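Side-chain contacts in thiol transferase (Phanerochaete chrysosporium, PDB 4F0B), which binds oxidized glutathione disulfide as a Ure2p-type glutathione transferase and probably catalyses glutathione-dependent thiol-transfer reactions: residues I24-L29 / P36-V41; R157-L162 / G185-A190. All blocks are in the same frame, centred on the assembly; numbering follows the deposited sequence.

Interaction 1: I24-L29 / P36-V41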
loop_
_atom_site.group_PDB
_atom_site.type_symbol
_atom_site.label_atom_id
_atom_site.label_comp_id
_atom_site.label_asym_id
_atom_site.label_seq_id
_atom_site.Cartn_x
_atom_site.Cartn_y
_atom_site.Cartn_z
ATOM N N ILE A 24 15.942 9.406 -2.550
ATOM C CA ILE A 24 15.488 10.614 -3.230
ATOM C C ILE A 24 14.909 11.618 -2.222
ATOM O O ILE A 24 15.334 12.774 -2.210
ATOM C CB ILE A 24 14.471 10.285 -4.314
ATOM C CG1 ILE A 24 15.154 9.551 -5.474
ATOM C CG2 ILE A 24 13.773 11.591 -4.787
ATOM C CD1 ILE A 24 14.151 8.940 -6.497
ATOM N N LEU A 25 14.000 11.179 -1.354
ATOM C CA LEU A 25 13.485 12.106 -0.369
ATOM C C LEU A 25 14.579 12.648 0.561
ATOM O O LEU A 25 14.604 13.843 0.834
ATOM C CB LEU A 25 12.360 11.463 0.429
ATOM C CG LEU A 25 11.769 12.396 1.497
ATOM C CD1 LEU A 25 11.179 13.673 0.928
ATOM C CD2 LEU A 25 10.727 11.613 2.278
ATOM N N LEU A 26 15.485 11.784 1.042
ATOM C CA LEU A 26 16.574 12.266 1.903
ATOM C C LEU A 26 17.377 13.356 1.204
ATOM O O LEU A 26 17.719 14.367 1.812
ATOM C CB LEU A 26 17.476 11.100 2.313
ATOM C CG LEU A 26 16.821 10.176 3.352
ATOM C CD1 LEU A 26 17.506 8.821 3.383
ATOM C CD2 LEU A 26 16.880 10.836 4.730
ATOM N N GLU A 27 17.680 13.182 -0.080
ATOM C CA GLU A 27 18.430 14.218 -0.787
ATOM C C GLU A 27 17.596 15.483 -1.037
ATOM O O GLU A 27 18.139 16.589 -0.981
ATOM C CB GLU A 27 18.997 13.670 -2.107
ATOM C CG GLU A 27 20.122 12.639 -1.939
ATOM C CD GLU A 27 21.357 13.227 -1.265
ATOM O OE1 GLU A 27 21.681 14.434 -1.447
ATOM O OE2 GLU A 27 22.064 12.485 -0.544
ATOM N N GLU A 28 16.298 15.342 -1.278
ATOM C CA GLU A 28 15.443 16.530 -1.404
ATOM C C GLU A 28 15.412 17.309 -0.096
ATOM O O GLU A 28 15.512 18.545 -0.087
ATOM C CB GLU A 28 14.018 16.159 -1.820
ATOM C CG GLU A 28 13.875 15.472 -3.198
ATOM C CD GLU A 28 13.951 16.432 -4.386
ATOM O OE1 GLU A 28 14.194 17.641 -4.196
ATOM O OE2 GLU A 28 13.780 15.934 -5.508
ATOM N N LEU A 29 15.333 16.574 1.022
ATOM C CA LEU A 29 15.341 17.218 2.338
ATOM C C LEU A 29 16.678 17.893 2.599
ATOM O O LEU A 29 16.728 19.034 3.070
ATOM C CB LEU A 29 15.049 16.180 3.424
ATOM C CG LEU A 29 13.642 15.586 3.396
ATOM C CD1 LEU A 29 13.570 14.385 4.348
ATOM C CD2 LEU A 29 12.595 16.639 3.789
ATOM N N PRO A 36 18.405 15.585 6.944
ATOM C CA PRO A 36 19.409 14.828 7.700
ATOM C C PRO A 36 20.459 14.142 6.825
ATOM O O PRO A 36 20.167 13.655 5.726
ATOM C CB PRO A 36 18.568 13.768 8.423
ATOM C CG PRO A 36 17.430 13.480 7.438
ATOM C CD PRO A 36 17.158 14.809 6.751
ATOM N N ASP A 37 21.685 14.056 7.327
ATOM C CA ASP A 37 22.652 13.170 6.708
ATOM C C ASP A 37 22.323 11.725 7.041
ATOM O O ASP A 37 21.629 11.440 8.020
ATOM C CB ASP A 37 24.069 13.500 7.177
ATOM C CG ASP A 37 24.569 14.825 6.618
ATOM O OD1 ASP A 37 24.569 14.968 5.372
ATOM O OD2 ASP A 37 24.936 15.727 7.413
ATOM N N TYR A 38 22.805 10.813 6.217
ATOM C CA TYR A 38 22.430 9.411 6.325
ATOM C C TYR A 38 23.554 8.478 5.855
ATOM O O TYR A 38 24.408 8.849 5.035
ATOM C CB TYR A 38 21.096 9.131 5.556
ATOM C CG TYR A 38 21.187 9.344 4.059
ATOM C CD1 TYR A 38 21.041 10.617 3.515
ATOM C CD2 TYR A 38 21.455 8.284 3.203
ATOM C CE1 TYR A 38 21.160 10.843 2.158
ATOM C CE2 TYR A 38 21.533 8.479 1.819
ATOM C CZ TYR A 38 21.391 9.757 1.317
ATOM O OH TYR A 38 21.549 9.966 -0.026
ATOM N N GLU A 39 23.573 7.279 6.426
ATOM C CA GLU A 39 24.400 6.184 5.960
ATOM C C GLU A 39 23.566 5.348 5.032
ATOM O O GLU A 39 22.349 5.153 5.258
ATOM C CB GLU A 39 24.842 5.281 7.144
ATOM C CG GLU A 39 25.524 3.929 6.734
ATOM C CD GLU A 39 25.940 3.025 7.909
ATOM O OE1 GLU A 39 25.562 3.308 9.074
ATOM O OE2 GLU A 39 26.669 2.013 7.681
ATOM N N THR A 40 24.216 4.805 4.008
ATOM C CA THR A 40 23.602 3.822 3.143
ATOM C C THR A 40 24.249 2.455 3.341
ATOM O O THR A 40 25.466 2.329 3.330
ATOM C CB THR A 40 23.796 4.216 1.694
ATOM O OG1 THR A 40 23.126 5.463 1.470
ATOM C CG2 THR A 40 23.191 3.139 0.748
ATOM N N VAL A 41 23.419 1.447 3.592
ATOM C CA VAL A 41 23.857 0.047 3.683
ATOM C C VAL A 41 23.251 -0.635 2.482
ATOM O O VAL A 41 22.031 -0.808 2.408
ATOM C CB VAL A 41 23.388 -0.623 4.975
ATOM C CG1 VAL A 41 23.802 -2.100 4.985
ATOM C CG2 VAL A 41 23.971 0.103 6.178
#
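Within the beta-alpha-beta unit of the thioredoxin-like domain, Leu26 and Glu27 of helix 20-33 hold the ring of Tyr38, which opens strand 38-42. Leu26 lays CD1 over one face of the ring, 3.9 Å from its centroid and only 16° off the normal, a CH-pi contact. Its CB sits over the same face, above the rim at Tyr38 CE1 (3.7 Å), while its other methyl, CD2, turns to Pro36 CG (3.8 Å). At the far end of the ring, Tyr38 OH donates to Glu27 OE2 (2.6 Å), which accepts through its anti lone pair; the carboxylate stands 65° from the ring plane. Glu27 gets there by a bend at chi2 (-63°) that swings its carboxylate over to the hydroxyl. The buried Pro36 O lies in plane at the ring edge with no polar partner. A phenylalanine in place of Tyr38 would probably keep the leucine contact but leave Glu27 OE2 without its hydroxyl donor. Lys30 makes a salt bridge to the same oxygen. Phe95 of helix 84-95 packs on Leu29 and Pro36, Ser222 of helix 214-222 touches Tyr38, and Glu39 bonds by its backbone to Val9 and His11 of strand 9-13.

Interaction 2: R157-L162 / G185-A190. With GDS (oxidized glutathione disulfide), chain C.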
loop_
_atom_site.group_PDB
_atom_site.type_symbol
_atom_site.label_atom_id
_atom_site.label_comp_id
_atom_site.label_asym_id
_atom_site.label_seq_id
_atom_site.Cartn_x
_atom_site.Cartn_y
_atom_site.Cartn_z
ATOM N N ARG A 157 -3.233 -0.178 -17.516
ATOM C CA ARG A 157 -4.450 0.373 -16.931
ATOM C C ARG A 157 -4.103 1.338 -15.793
ATOM O O ARG A 157 -4.680 2.436 -15.703
ATOM C CB ARG A 157 -5.373 -0.754 -16.412
ATOM C CG ARG A 157 -6.742 -0.283 -15.974
ATOM C CD ARG A 157 -7.465 -1.350 -15.195
ATOM N NE ARG A 157 -6.840 -1.570 -13.885
ATOM C CZ ARG A 157 -7.016 -0.769 -12.836
ATOM N NH1 ARG A 157 -7.845 0.275 -12.907
ATOM N NH2 ARG A 157 -6.407 -1.043 -11.683
ATOM N N LEU A 158 -3.197 0.933 -14.916
ATOM C CA LEU A 158 -2.787 1.790 -13.799
ATOM C C LEU A 158 -2.102 3.064 -14.282
ATOM O O LEU A 158 -2.361 4.157 -13.724
ATOM C CB LEU A 158 -1.861 1.008 -12.895
ATOM C CG LEU A 158 -2.554 -0.102 -12.083
ATOM C CD1 LEU A 158 -1.495 -1.085 -11.581
ATOM C CD2 LEU A 158 -3.390 0.467 -10.913
ATOM N N TYR A 159 -1.250 2.950 -15.307
ATOM C CA TYR A 159 -0.626 4.150 -15.866
ATOM C C TYR A 159 -1.618 5.059 -16.579
ATOM O O TYR A 159 -1.378 6.265 -16.612
ATOM C CB TYR A 159 0.615 3.806 -16.719
ATOM C CG TYR A 159 1.827 3.599 -15.837
ATOM C CD1 TYR A 159 2.184 2.357 -15.346
ATOM C CD2 TYR A 159 2.596 4.691 -15.435
ATOM C CE1 TYR A 159 3.302 2.190 -14.542
ATOM C CE2 TYR A 159 3.706 4.516 -14.604
ATOM C CZ TYR A 159 4.061 3.266 -14.203
ATOM O OH TYR A 159 5.179 3.104 -13.376
ATOM N N ARG A 160 -2.731 4.517 -17.085
ATOM C CA ARG A 160 -3.738 5.368 -17.687
ATOM C C ARG A 160 -4.429 6.166 -16.583
ATOM O O ARG A 160 -4.712 7.374 -16.757
ATOM C CB ARG A 160 -4.763 4.501 -18.426
ATOM C CG ARG A 160 -5.884 5.347 -19.087
ATOM C CD ARG A 160 -5.334 6.289 -20.182
ATOM N NE ARG A 160 -4.600 5.534 -21.199
ATOM C CZ ARG A 160 -3.567 6.016 -21.896
ATOM N NH1 ARG A 160 -3.148 7.266 -21.720
ATOM N NH2 ARG A 160 -2.962 5.242 -22.799
ATOM N N VAL A 161 -4.691 5.534 -15.439
ATOM C CA VAL A 161 -5.221 6.270 -14.289
ATOM C C VAL A 161 -4.260 7.423 -13.919
ATOM O O VAL A 161 -4.686 8.587 -13.724
ATOM C CB VAL A 161 -5.403 5.352 -13.064
ATOM C CG1 VAL A 161 -5.797 6.168 -11.803
ATOM C CG2 VAL A 161 -6.498 4.277 -13.365
ATOM N N LEU A 162 -2.959 7.145 -13.841
ATOM C CA LEU A 162 -1.983 8.188 -13.481
ATOM C C LEU A 162 -1.926 9.271 -14.562
ATOM O O LEU A 162 -1.882 10.491 -14.236
ATOM C CB LEU A 162 -0.616 7.554 -13.265
ATOM C CG LEU A 162 0.488 8.518 -12.867
ATOM C CD1 LEU A 162 0.188 9.144 -11.510
ATOM C CD2 LEU A 162 1.778 7.708 -12.792
ATOM N N GLY A 185 9.892 6.105 -8.790
ATOM C CA GLY A 185 10.860 5.013 -8.800
ATOM C C GLY A 185 10.479 3.881 -9.754
ATOM O O GLY A 185 11.378 3.272 -10.379
ATOM N N TRP A 186 9.166 3.600 -9.830
ATOM C CA TRP A 186 8.639 2.629 -10.783
ATOM C C TRP A 186 8.480 3.188 -12.200
ATOM O O TRP A 186 8.807 2.522 -13.189
ATOM C CB TRP A 186 7.313 2.056 -10.267
ATOM C CG TRP A 186 7.516 1.073 -9.156
ATOM C CD1 TRP A 186 7.448 1.321 -7.806
ATOM C CD2 TRP A 186 7.831 -0.294 -9.320
ATOM N NE1 TRP A 186 7.731 0.154 -7.103
ATOM C CE2 TRP A 186 7.965 -0.856 -8.015
ATOM C CE3 TRP A 186 8.030 -1.114 -10.451
ATOM C CZ2 TRP A 186 8.251 -2.212 -7.810
ATOM C CZ3 TRP A 186 8.332 -2.469 -10.248
ATOM C CH2 TRP A 186 8.438 -3.000 -8.922
ATOM N N ALA A 187 7.953 4.407 -12.297
ATOM C CA ALA A 187 7.668 4.967 -13.632
ATOM C C ALA A 187 8.938 5.126 -14.460
ATOM O O ALA A 187 8.868 4.940 -15.686
ATOM C CB ALA A 187 6.926 6.289 -13.493
ATOM N N ARG A 188 10.076 5.459 -13.831
ATOM C CA ARG A 188 11.287 5.671 -14.613
ATOM C C ARG A 188 11.807 4.387 -15.269
ATOM O O ARG A 188 12.601 4.467 -16.204
ATOM C CB ARG A 188 12.367 6.349 -13.759
ATOM C CG ARG A 188 13.005 5.430 -12.723
ATOM C CD ARG A 188 13.930 6.223 -11.808
ATOM N NE ARG A 188 15.060 6.817 -12.541
ATOM C CZ ARG A 188 16.241 6.217 -12.691
ATOM N NH1 ARG A 188 16.474 5.027 -12.129
ATOM N NH2 ARG A 188 17.221 6.813 -13.371
ATOM N N ILE A 189 11.355 3.222 -14.799
ATOM C CA ILE A 189 11.697 1.965 -15.449
ATOM C C ILE A 189 10.524 1.333 -16.192
ATOM O O ILE A 189 10.682 0.222 -16.708
ATOM C CB ILE A 189 12.336 0.933 -14.478
ATOM C CG1 ILE A 189 11.302 0.455 -13.447
ATOM C CG2 ILE A 189 13.645 1.536 -13.871
ATOM C CD1 ILE A 189 11.720 -0.812 -12.630
ATOM N N ALA A 190 9.403 2.044 -16.308
ATOM C CA ALA A 190 8.303 1.546 -17.131
ATOM C C ALA A 190 8.710 1.138 -18.573
ATOM O O ALA A 190 8.190 0.125 -19.049
ATOM C CB ALA A 190 7.127 2.561 -17.143
HETATM N N1 GDS C . 6.018 -3.227 -0.303
HETATM C CA1 GDS C . 7.501 -3.139 -0.117
HETATM C C1 GDS C . 7.889 -1.637 -0.090
HETATM O OE1 GDS C . 7.164 -0.823 -0.703
HETATM O OE2 GDS C . 8.901 -1.320 0.564
HETATM C CB1 GDS C . 8.204 -3.808 -1.308
HETATM C CG1 GDS C . 9.732 -3.857 -1.126
HETATM C CD1 GDS C . 10.335 -4.798 -2.159
HETATM O O1 GDS C . 9.706 -5.390 -3.027
HETATM N N2 GDS C . 11.685 -5.012 -2.013
HETATM C CA2 GDS C . 12.456 -5.876 -2.917
HETATM C C2 GDS C . 13.256 -6.864 -2.100
HETATM O O2 GDS C . 13.855 -6.519 -1.049
HETATM C CB2 GDS C . 13.445 -5.099 -3.783
HETATM S SG2 GDS C . 12.721 -3.779 -4.758
HETATM N N3 GDS C . 13.283 -8.112 -2.606
HETATM C CA3 GDS C . 14.060 -9.149 -1.920
HETATM C C3 GDS C . 13.284 -10.393 -1.689
HETATM O OE3 GDS C . 13.879 -11.299 -1.072
HETATM O OE4 GDS C . 12.092 -10.461 -2.094
HETATM N N4 GDS C . 8.127 -5.431 -5.442
HETATM C CA4 GDS C . 6.678 -5.335 -5.464
HETATM C C4 GDS C . 6.113 -4.056 -4.761
HETATM O OE5 GDS C . 6.833 -3.043 -4.640
HETATM O OE6 GDS C . 4.939 -4.146 -4.362
HETATM C C5 GDS C . 8.767 -6.013 -6.460
HETATM O O5 GDS C . 8.160 -6.485 -7.450
HETATM C CA5 GDS C . 10.280 -6.102 -6.360
HETATM N N5 GDS C . 10.741 -7.401 -6.905
HETATM C CB5 GDS C . 10.834 -4.892 -7.146
HETATM S SG5 GDS C . 12.598 -4.723 -6.901
HETATM C CA6 GDS C . 10.687 -11.216 -5.103
HETATM C C6 GDS C . 9.626 -11.810 -6.052
HETATM O OE7 GDS C . 8.661 -11.088 -6.389
HETATM O OE8 GDS C . 9.774 -13.014 -6.381
HETATM N N6 GDS C . 11.047 -12.247 -4.133
HETATM C CB6 GDS C . 11.951 -10.771 -5.906
HETATM C CG6 GDS C . 11.775 -9.572 -6.884
HETATM C CD6 GDS C . 11.421 -8.316 -6.141
HETATM O O6 GDS C . 11.656 -8.097 -4.963
#
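Tyr159 of helix 145-166 reaches with its hydroxyl end to helix 178-187 at Ala187, where OH comes within 3.1 Å of Ala187 CA. The methyl of Ala187 sits at the ring's edge, near its plane, 3.8 Å from Tyr159 CE2. More loosely, Ala190 CB approaches Tyr159 CZ at 4.3 Å. The nearby Ala187 N is badly angled for a bond to the hydroxyl, whose polar partner is instead Gln130 OE1 on helix 109-139; the amide nitrogen of that glutamine bonds Trp186 O, so a single side chain clasps both the tyrosine and the backbone it leans on.

Trp186 starts out toward Tyr159, with CB 3.9 Å from Tyr159 OH, but its indole leads off to the bound oxidized glutathione. CG of Trp186 stands anti to the carbonyl carbon (chi1 -75°), which carries the indole away from Tyr159 and brings its six-membered ring to the ligand: Trp186 CH2 lies 3.5 Å from GDS CB5, the methylene next to a disulfide sulfur, and Trp186 CZ2 is 3.6 Å from the carboxylate oxygen GDS OE5. The ligand carbon C5 lies in plane at the indole edge. Trp186 NE1 is bonded to Asn18 OD1, and Asn18 ND2 in turn bonds the ligand.

Farther out, a type I turn from Ala187 to Ala190, closed by Ala190 N to Ala187 O at 3.0 Å, leads into helix 190-193, and Val203 of helix 201-211 packs on Tyr159. Chemically, the segments meet by van der Waals contact of a tyrosine hydroxyl end with alanine carbons, and the hydroxyl and Trp186 O are bonded by Gln130; the tryptophan offers the ligand mainly carbon surface, at the methylene beside a disulfide sulfur and at a carboxylate oxygen, while its indole N-H is committed to Asn18, which probably fixes the rotation of the indole beside the ligand.

In the fold
From the N terminus, strand 9-13 leads into helix 20-33, and interaction 1 closes the short connection from that helix to strand 38-42, an outermost strand of the sheet. The chain then finishes the sheet and passes through helices 84-95 and 109-139 before interaction 2 opens on helix 145-166. That contact closes a longer loop, 22 residues between its segments, onto helix 178-187 and the turn after it. The two contacts follow one another in series, neither nested nor crossed. Their centres are 24 Å apart on opposite sides of the chain's centre: interaction 1 ties helix to strand in the thioredoxin-like domain, whereas 157-162 / 185-190 joins helices of the C-terminal domain beside the glutathione site.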